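Glucose-6-phosphate 1-dehydrogenase (Kluyveromyces lactis, PDB 7E6I) oxidises D-glucose 6-phosphate to 6-phospho-D-glucono-1,5-lactone with NADP(+), the first step of the oxidative pentose-phosphate pathway. Local coordinates at residues 359-371 with 379-393. Residues are numbered along the deposited sequence; the frame is centred on the assembly and turned at random.
Sequences MFTDIPNNELVIR and YLKCNAKTPGLANEN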
ATOM      1  N   MET A 359      43.182   5.935  -3.137  1.00 39.59           N
ATOM      2  CA  MET A 359      43.433   4.750  -3.953  1.00 40.05           C
ATOM      3  C   MET A 359      42.164   3.995  -4.337  1.00 40.95           C
ATOM      4  O   MET A 359      42.083   3.430  -5.438  1.00 45.70           O
ATOM      5  CB  MET A 359      44.376   3.785  -3.243  1.00 36.03           C
ATOM      6  CG  MET A 359      44.519   2.468  -3.982  1.00 35.34           C
ATOM      7  SD  MET A 359      45.992   1.570  -3.490  1.00 39.63           S
ATOM      8  CE  MET A 359      47.199   2.823  -3.917  1.00 31.65           C
ATOM      9  N   PHE A 360      41.168   3.929  -3.483  1.00 36.08           N
ATOM     10  CA  PHE A 360      40.096   3.096  -4.002  1.00 37.28           C
ATOM     11  C   PHE A 360      38.880   3.961  -4.251  1.00 39.23           C
ATOM     12  O   PHE A 360      37.791   3.677  -3.743  1.00 40.44           O
ATOM     13  CB  PHE A 360      39.848   1.921  -3.061  1.00 35.91           C
ATOM     14  CG  PHE A 360      41.091   1.131  -2.794  1.00 32.38           C
ATOM     15  CD1 PHE A 360      41.517   0.161  -3.683  1.00 35.27           C
ATOM     16  CD2 PHE A 360      41.878   1.408  -1.698  1.00 34.28           C
ATOM     17  CE1 PHE A 360      42.688  -0.548  -3.459  1.00 32.54           C
ATOM     18  CE2 PHE A 360      43.050   0.703  -1.470  1.00 34.92           C
ATOM     19  CZ  PHE A 360      43.451  -0.277  -2.359  1.00 33.03           C
ATOM     20  N   THR A 361      39.078   5.034  -5.039  1.00 37.31           N
ATOM     21  CA  THR A 361      38.012   5.954  -5.390  1.00 40.42           C
ATOM     22  C   THR A 361      37.797   6.081  -6.892  1.00 41.19           C
ATOM     23  O   THR A 361      36.782   6.643  -7.309  1.00 41.87           O
ATOM     24  CB  THR A 361      38.279   7.348  -4.795  1.00 44.26           C
ATOM     25  OG1 THR A 361      39.477   7.891  -5.351  1.00 45.86           O
ATOM     26  CG2 THR A 361      38.429   7.269  -3.277  1.00 41.43           C
ATOM     27  N   ASP A 362      38.710   5.562  -7.708  1.00 41.05           N
ATOM     28  CA  ASP A 362      38.568   5.497  -9.153  1.00 39.23           C
ATOM     29  C   ASP A 362      37.596   4.388  -9.522  1.00 41.37           C
ATOM     30  O   ASP A 362      37.874   3.584 -10.418  1.00 43.91           O
ATOM     31  CB  ASP A 362      39.938   5.233  -9.785  1.00 43.46           C
ATOM     32  CG  ASP A 362      40.583   3.953  -9.259  1.00 43.86           C
ATOM     33  OD1 ASP A 362      40.377   3.649  -8.061  1.00 41.12           O
ATOM     34  OD2 ASP A 362      41.290   3.258 -10.028  1.00 45.60           O
ATOM     35  N   ILE A 363      36.447   4.353  -8.853  1.00 39.98           N
ATOM     36  CA  ILE A 363      35.635   3.148  -8.718  1.00 34.77           C
ATOM     37  C   ILE A 363      34.185   3.595  -8.610  1.00 31.74           C
ATOM     38  O   ILE A 363      33.909   4.630  -7.998  1.00 34.11           O
ATOM     39  CB  ILE A 363      36.111   2.342  -7.494  1.00 40.70           C
ATOM     40  CG1 ILE A 363      36.797   1.063  -7.931  1.00 39.36           C
ATOM     41  CG2 ILE A 363      35.038   2.101  -6.442  1.00 38.77           C
ATOM     42  CD1 ILE A 363      38.282   1.274  -8.163  1.00 45.96           C
ATOM     43  N   PRO A 364      33.230   2.879  -9.184  1.00 31.62           N
ATOM     44  CA  PRO A 364      31.842   3.363  -9.154  1.00 32.14           C
ATOM     45  C   PRO A 364      31.208   3.278  -7.766  1.00 31.60           C
ATOM     46  O   PRO A 364      31.605   2.484  -6.911  1.00 28.40           O
ATOM     47  CB  PRO A 364      31.112   2.459 -10.154  1.00 27.86           C
ATOM     48  CG  PRO A 364      32.034   1.353 -10.470  1.00 29.48           C
ATOM     49  CD  PRO A 364      33.399   1.614  -9.914  1.00 31.19           C
ATOM     50  N   ASN A 365      30.223   4.148  -7.554  1.00 30.80           N
ATOM     51  CA  ASN A 365      29.446   4.159  -6.323  1.00 29.23           C
ATOM     52  C   ASN A 365      28.780   2.813  -6.084  1.00 26.89           C
ATOM     53  O   ASN A 365      28.229   2.203  -7.005  1.00 27.41           O
ATOM     54  CB  ASN A 365      28.366   5.243  -6.378  1.00 27.78           C
ATOM     55  CG  ASN A 365      28.920   6.610  -6.743  1.00 31.74           C
ATOM     56  OD1 ASN A 365      29.430   6.818  -7.846  1.00 33.96           O
ATOM     57  ND2 ASN A 365      28.815   7.551  -5.821  1.00 32.16           N
ATOM     58  N   ASN A 366      28.830   2.355  -4.834  1.00 22.48           N
ATOM     59  CA  ASN A 366      27.941   1.289  -4.413  1.00 23.34           C
ATOM     60  C   ASN A 366      26.495   1.728  -4.528  1.00 23.14           C
ATOM     61  O   ASN A 366      26.160   2.909  -4.418  1.00 21.71           O
ATOM     62  CB  ASN A 366      28.216   0.875  -2.979  1.00 23.53           C
ATOM     63  CG  ASN A 366      29.599   0.380  -2.808  1.00 25.23           C
ATOM     64  OD1 ASN A 366      30.433   1.031  -2.184  1.00 27.69           O
ATOM     65  ND2 ASN A 366      29.881  -0.768  -3.403  1.00 25.86           N
ATOM     66  N   GLU A 367      25.633   0.742  -4.703  1.00 24.98           N
ATOM     67  CA  GLU A 367      24.246   0.975  -5.029  1.00 23.83           C
ATOM     68  C   GLU A 367      23.463  -0.205  -4.494  1.00 22.56           C
ATOM     69  O   GLU A 367      23.942  -1.339  -4.532  1.00 24.08           O
ATOM     70  CB  GLU A 367      24.081   1.124  -6.542  1.00 22.69           C
ATOM     71  CG  GLU A 367      22.983   2.048  -6.961  1.00 28.04           C
ATOM     72  CD  GLU A 367      23.159   2.560  -8.398  1.00 32.36           C
ATOM     73  OE1 GLU A 367      24.208   3.184  -8.736  1.00 32.52           O
ATOM     74  OE2 GLU A 367      22.228   2.330  -9.188  1.00 33.68           O
ATOM     75  N   LEU A 368      22.277   0.070  -3.968  1.00 23.29           N
ATOM     76  CA  LEU A 368      21.397  -0.959  -3.443  1.00 23.23           C
ATOM     77  C   LEU A 368      20.049  -0.798  -4.114  1.00 23.26           C
ATOM     78  O   LEU A 368      19.477   0.296  -4.089  1.00 23.35           O
ATOM     79  CB  LEU A 368      21.246  -0.849  -1.920  1.00 23.62           C
ATOM     80  CG  LEU A 368      20.135  -1.705  -1.293  1.00 25.66           C
ATOM     81  CD1 LEU A 368      20.467  -3.168  -1.452  1.00 25.01           C
ATOM     82  CD2 LEU A 368      19.913  -1.345   0.193  1.00 23.52           C
ATOM     83  N   VAL A 369      19.546  -1.881  -4.705  1.00 22.53           N
ATOM     84  CA  VAL A 369      18.235  -1.915  -5.336  1.00 22.01           C
ATOM     85  C   VAL A 369      17.395  -2.980  -4.646  1.00 25.46           C
ATOM     86  O   VAL A 369      17.833  -4.126  -4.498  1.00 27.99           O
ATOM     87  CB  VAL A 369      18.337  -2.194  -6.845  1.00 28.87           C
ATOM     88  CG1 VAL A 369      16.948  -2.442  -7.428  1.00 27.04           C
ATOM     89  CG2 VAL A 369      19.032  -1.035  -7.563  1.00 23.00           C
ATOM     90  N   ILE A 370      16.197  -2.602  -4.223  1.00 24.26           N
ATOM     91  CA  ILE A 370      15.234  -3.518  -3.622  1.00 26.45           C
ATOM     92  C   ILE A 370      14.021  -3.557  -4.543  1.00 28.28           C
ATOM     93  O   ILE A 370      13.296  -2.562  -4.654  1.00 26.52           O
ATOM     94  CB  ILE A 370      14.838  -3.074  -2.204  1.00 25.33           C
ATOM     95  CG1 ILE A 370      16.091  -2.896  -1.347  1.00 24.73           C
ATOM     96  CG2 ILE A 370      13.867  -4.059  -1.566  1.00 22.24           C
ATOM     97  CD1 ILE A 370      15.852  -2.060  -0.141  1.00 25.12           C
ATOM     98  N   ARG A 371      13.805  -4.680  -5.235  1.00 29.27           N
ATOM     99  CA  ARG A 371      12.618  -4.824  -6.070  1.00 29.73           C
ATOM    100  C   ARG A 371      11.466  -5.343  -5.227  1.00 28.80           C
ATOM    101  O   ARG A 371      11.533  -6.452  -4.689  1.00 29.16           O
ATOM    102  CB  ARG A 371      12.826  -5.754  -7.265  1.00 33.64           C
ATOM    103  CG  ARG A 371      11.757  -5.491  -8.349  1.00 37.21           C
ATOM    104  CD  ARG A 371      12.088  -6.090  -9.677  1.00 43.27           C
ATOM    105  NE  ARG A 371      12.515  -5.074 -10.625  1.00 45.16           N
ATOM    106  CZ  ARG A 371      13.248  -5.349 -11.699  1.00 55.75           C
ATOM    107  NH1 ARG A 371      13.613  -6.608 -11.925  1.00 56.64           N
ATOM    108  NH2 ARG A 371      13.631  -4.382 -12.541  1.00 56.96           N
ATOM    109  N   TYR A 379      19.525  -6.361  -4.865  1.00 29.06           N
ATOM    110  CA  TYR A 379      20.763  -6.341  -5.636  1.00 31.07           C
ATOM    111  C   TYR A 379      21.714  -5.315  -5.043  1.00 30.14           C
ATOM    112  O   TYR A 379      21.295  -4.215  -4.670  1.00 28.09           O
ATOM    113  CB  TYR A 379      20.520  -5.994  -7.112  1.00 34.11           C
ATOM    114  CG  TYR A 379      19.449  -6.816  -7.767  1.00 38.56           C
ATOM    115  CD1 TYR A 379      19.709  -8.115  -8.175  1.00 44.17           C
ATOM    116  CD2 TYR A 379      18.171  -6.307  -7.962  1.00 35.53           C
ATOM    117  CE1 TYR A 379      18.731  -8.890  -8.774  1.00 46.30           C
ATOM    118  CE2 TYR A 379      17.185  -7.076  -8.542  1.00 38.02           C
ATOM    119  CZ  TYR A 379      17.473  -8.367  -8.952  1.00 45.59           C
ATOM    120  OH  TYR A 379      16.514  -9.160  -9.542  1.00 46.27           O
ATOM    121  N   LEU A 380      22.992  -5.671  -4.965  1.00 27.85           N
ATOM    122  CA  LEU A 380      24.027  -4.773  -4.466  1.00 27.91           C
ATOM    123  C   LEU A 380      25.109  -4.649  -5.524  1.00 31.25           C
ATOM    124  O   LEU A 380      25.693  -5.654  -5.944  1.00 31.25           O
ATOM    125  CB  LEU A 380      24.631  -5.278  -3.158  1.00 29.41           C
ATOM    126  CG  LEU A 380      23.729  -5.377  -1.922  1.00 31.24           C
ATOM    127  CD1 LEU A 380      22.981  -6.671  -1.967  1.00 33.81           C
ATOM    128  CD2 LEU A 380      24.536  -5.301  -0.622  1.00 31.09           C
ATOM    129  N   LYS A 381      25.364  -3.425  -5.956  1.00 27.50           N
ATOM    130  CA  LYS A 381      26.492  -3.153  -6.822  1.00 26.30           C
ATOM    131  C   LYS A 381      27.735  -3.043  -5.945  1.00 28.62           C
ATOM    132  O   LYS A 381      27.791  -2.192  -5.046  1.00 25.03           O
ATOM    133  CB  LYS A 381      26.233  -1.874  -7.608  1.00 23.43           C
ATOM    134  CG  LYS A 381      27.228  -1.622  -8.710  1.00 24.93           C
ATOM    135  CD  LYS A 381      26.659  -0.681  -9.716  1.00 25.94           C
ATOM    136  CE  LYS A 381      27.730  -0.076 -10.554  1.00 29.24           C
ATOM    137  NZ  LYS A 381      27.306   1.274 -10.957  1.00 34.66           N
ATOM    138  N   CYS A 382      28.712  -3.916  -6.177  1.00 28.20           N
ATOM    139  CA  CYS A 382      29.891  -3.993  -5.325  1.00 29.73           C
ATOM    140  C   CYS A 382      31.152  -3.895  -6.170  1.00 31.22           C
ATOM    141  O   CYS A 382      31.119  -3.948  -7.404  1.00 31.54           O
ATOM    142  CB  CYS A 382      29.924  -5.285  -4.505  1.00 27.18           C
ATOM    143  SG  CYS A 382      28.517  -5.490  -3.386  1.00 33.47           S
ATOM    144  N   ASN A 383      32.271  -3.767  -5.473  1.00 27.72           N
ATOM    145  CA  ASN A 383      33.576  -3.602  -6.081  1.00 29.57           C
ATOM    146  C   ASN A 383      34.505  -4.671  -5.549  1.00 28.94           C
ATOM    147  O   ASN A 383      34.395  -5.093  -4.396  1.00 27.96           O
ATOM    148  CB  ASN A 383      34.139  -2.219  -5.788  1.00 29.78           C
ATOM    149  CG  ASN A 383      33.418  -1.148  -6.552  1.00 29.30           C
ATOM    150  OD1 ASN A 383      33.292  -1.243  -7.775  1.00 29.95           O
ATOM    151  ND2 ASN A 383      32.903  -0.142  -5.847  1.00 25.99           N
ATOM    152  N   ALA A 384      35.417  -5.112  -6.399  1.00 31.45           N
ATOM    153  CA  ALA A 384      36.318  -6.176  -5.993  1.00 32.90           C
ATOM    154  C   ALA A 384      37.501  -6.176  -6.934  1.00 34.76           C
ATOM    155  O   ALA A 384      37.387  -5.782  -8.100  1.00 35.71           O
ATOM    156  CB  ALA A 384      35.628  -7.547  -5.994  1.00 33.85           C
ATOM    157  N   LYS A 385      38.639  -6.598  -6.405  1.00 33.46           N
ATOM    158  CA  LYS A 385      39.817  -6.786  -7.230  1.00 37.43           C
ATOM    159  C   LYS A 385      39.575  -7.872  -8.277  1.00 38.13           C
ATOM    160  O   LYS A 385      38.982  -8.916  -7.996  1.00 39.27           O
ATOM    161  CB  LYS A 385      41.010  -7.146  -6.353  1.00 36.09           C
ATOM    162  CG  LYS A 385      42.349  -6.896  -7.019  1.00 38.60           C
ATOM    163  CD  LYS A 385      43.464  -7.639  -6.309  1.00 38.50           C
ATOM    164  CE  LYS A 385      43.521  -9.098  -6.769  1.00 43.54           C
ATOM    165  NZ  LYS A 385      44.516  -9.271  -7.849  1.00 40.47           N
ATOM    166  N   THR A 386      40.027  -7.609  -9.492  1.00 38.97           N
ATOM    167  CA  THR A 386      40.050  -8.644 -10.516  1.00 44.34           C
ATOM    168  C   THR A 386      40.895  -9.828 -10.057  1.00 43.00           C
ATOM    169  O   THR A 386      42.045  -9.638  -9.631  1.00 40.68           O
ATOM    170  CB  THR A 386      40.609  -8.090 -11.818  1.00 47.18           C
ATOM    171  OG1 THR A 386      39.965  -6.845 -12.121  1.00 45.85           O
ATOM    172  CG2 THR A 386      40.361  -9.081 -12.945  1.00 51.24           C
ATOM    173  N   PRO A 387      40.375 -11.051 -10.134  1.00 44.20           N
ATOM    174  CA  PRO A 387      41.142 -12.220  -9.679  1.00 46.62           C
ATOM    175  C   PRO A 387      42.454 -12.372 -10.431  1.00 48.07           C
ATOM    176  O   PRO A 387      42.528 -12.132 -11.639  1.00 46.16           O
ATOM    177  CB  PRO A 387      40.204 -13.396  -9.973  1.00 54.15           C
ATOM    178  CG  PRO A 387      38.846 -12.791 -10.157  1.00 54.77           C
ATOM    179  CD  PRO A 387      39.045 -11.407 -10.656  1.00 49.92           C
ATOM    180  N   GLY A 388      43.498 -12.771  -9.696  1.00 44.32           N
ATOM    181  CA  GLY A 388      44.759 -13.147 -10.308  1.00 42.36           C
ATOM    182  C   GLY A 388      45.819 -12.068 -10.362  1.00 42.41           C
ATOM    183  O   GLY A 388      45.902 -11.232  -9.462  1.00 44.81           O
ATOM    184  N   LEU A 389      46.663 -12.092 -11.397  1.00 42.85           N
ATOM    185  CA  LEU A 389      47.717 -11.088 -11.523  1.00 40.31           C
ATOM    186  C   LEU A 389      47.135  -9.688 -11.631  1.00 42.04           C
ATOM    187  O   LEU A 389      47.690  -8.729 -11.086  1.00 42.99           O
ATOM    188  CB  LEU A 389      48.578 -11.372 -12.754  1.00 39.76           C
ATOM    189  CG  LEU A 389      49.954 -12.037 -12.692  1.00 43.39           C
ATOM    190  CD1 LEU A 389      50.018 -13.163 -11.706  1.00 39.75           C
ATOM    191  CD2 LEU A 389      50.389 -12.501 -14.082  1.00 41.17           C
ATOM    192  N   ALA A 390      46.037  -9.551 -12.364  1.00 42.41           N
ATOM    193  CA  ALA A 390      45.477  -8.245 -12.649  1.00 43.12           C
ATOM    194  C   ALA A 390      45.195  -7.494 -11.361  1.00 47.94           C
ATOM    195  O   ALA A 390      44.709  -8.064 -10.380  1.00 45.15           O
ATOM    196  CB  ALA A 390      44.194  -8.399 -13.452  1.00 42.67           C
ATOM    197  N   ASN A 391      45.510  -6.204 -11.364  1.00 49.28           N
ATOM    198  CA  ASN A 391      45.215  -5.374 -10.205  1.00 50.01           C
ATOM    199  C   ASN A 391      44.288  -4.223 -10.574  1.00 54.24           C
ATOM    200  O   ASN A 391      44.644  -3.050 -10.416  1.00 61.56           O
ATOM    201  CB  ASN A 391      46.495  -4.845  -9.586  1.00 49.43           C
ATOM    202  CG  ASN A 391      46.317  -4.508  -8.143  1.00 55.79           C
ATOM    203  OD1 ASN A 391      46.227  -5.400  -7.298  1.00 62.07           O
ATOM    204  ND2 ASN A 391      46.232  -3.218  -7.838  1.00 58.88           N
ATOM    205  N   GLU A 392      43.113  -4.542 -11.087  1.00 47.19           N
ATOM    206  CA  GLU A 392      42.119  -3.542 -11.426  1.00 45.57           C
ATOM    207  C   GLU A 392      40.825  -3.869 -10.700  1.00 44.02           C
ATOM    208  O   GLU A 392      40.631  -4.979 -10.189  1.00 40.83           O
ATOM    209  CB  GLU A 392      41.871  -3.476 -12.941  1.00 49.63           C
ATOM    210  CG  GLU A 392      43.135  -3.244 -13.787  1.00 57.15           C
ATOM    211  CD  GLU A 392      43.642  -1.811 -13.707  1.00 65.31           C
ATOM    212  OE1 GLU A 392      42.964  -0.971 -13.065  1.00 65.95           O
ATOM    213  OE2 GLU A 392      44.725  -1.527 -14.272  1.00 69.19           O
ATOM    214  N   ASN A 393      39.943  -2.884 -10.639  1.00 41.06           N
ATOM    215  CA  ASN A 393      38.636  -3.099 -10.058  1.00 36.34           C
ATOM    216  C   ASN A 393      37.704  -3.678 -11.105  1.00 36.00           C
ATOM    217  O   ASN A 393      37.744  -3.292 -12.273  1.00 36.35           O
ATOM    218  CB  ASN A 393      38.047  -1.802  -9.524  1.00 33.31           C
ATOM    219  CG  ASN A 393      36.670  -2.000  -8.900  1.00 33.39           C
ATOM    220  OD1 ASN A 393      36.559  -2.553  -7.819  1.00 38.22           O
ATOM    221  ND2 ASN A 393      35.628  -1.536  -9.567  1.00 30.26           N
TER
HETATM  222  O   HOH W   1      27.384   3.354  -9.552  1.00 50.83           O
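Val-369 and Tyr-379 form an antiparallel hydrogen-bonded pair: Val-369 N gives to Tyr-379 O at 2.9 Å and Tyr-379 N returns a bond to Val-369 O. On the same face, Val-369 CG1 lies at the edge of the Tyr-379 ring, near its plane. One residue on, Leu-368 and Leu-380 point together from the other face. Beyond Lys-381 N to Glu-367 O the loop before Glu-367 draws away from strand 377-385, and asparagine amides take over the pairing. Asn-366 ND2 reaches Lys-381 O at 3.0 Å, in the carbonyl plane and on a lone pair, almost straight (175°). Asn-383 bridges the wider gap. Its CB points toward segment 359-371, and chi1 of -72° sets CG beside its own backbone N; CG then passes 3.6 Å from Ile-363 CG2. At the tip, ND2 lies 3.2 Å from Ile-363 CG2 and donates to Pro-364 O (3.1 Å), which lies in the amide plane, while OD1 rests against Pro-364 CD and accepts from Asn-393 ND2, a donor well above its carbonyl plane. A leucine in place of Asn-383 would probably cost Pro-364 O one of its donors, leaving that of Arg-354, and hold the Asn-393 amide less firmly. A water donates to Asn-365 O and Glu-367 OE1. Glu-367 OE2 additionally pairs with Arg-349 and Tyr-480; Arg-371, Tyr-379, Leu-380 and Lys-381 probably help bind the second, structural NADP(+), as in relatives. The hairpin 367-373/377-385 lies near one end of the C-terminal domain's mixed sheet, between strands 345-352 and 393-401, with Ile-370 packed on helix 193-198.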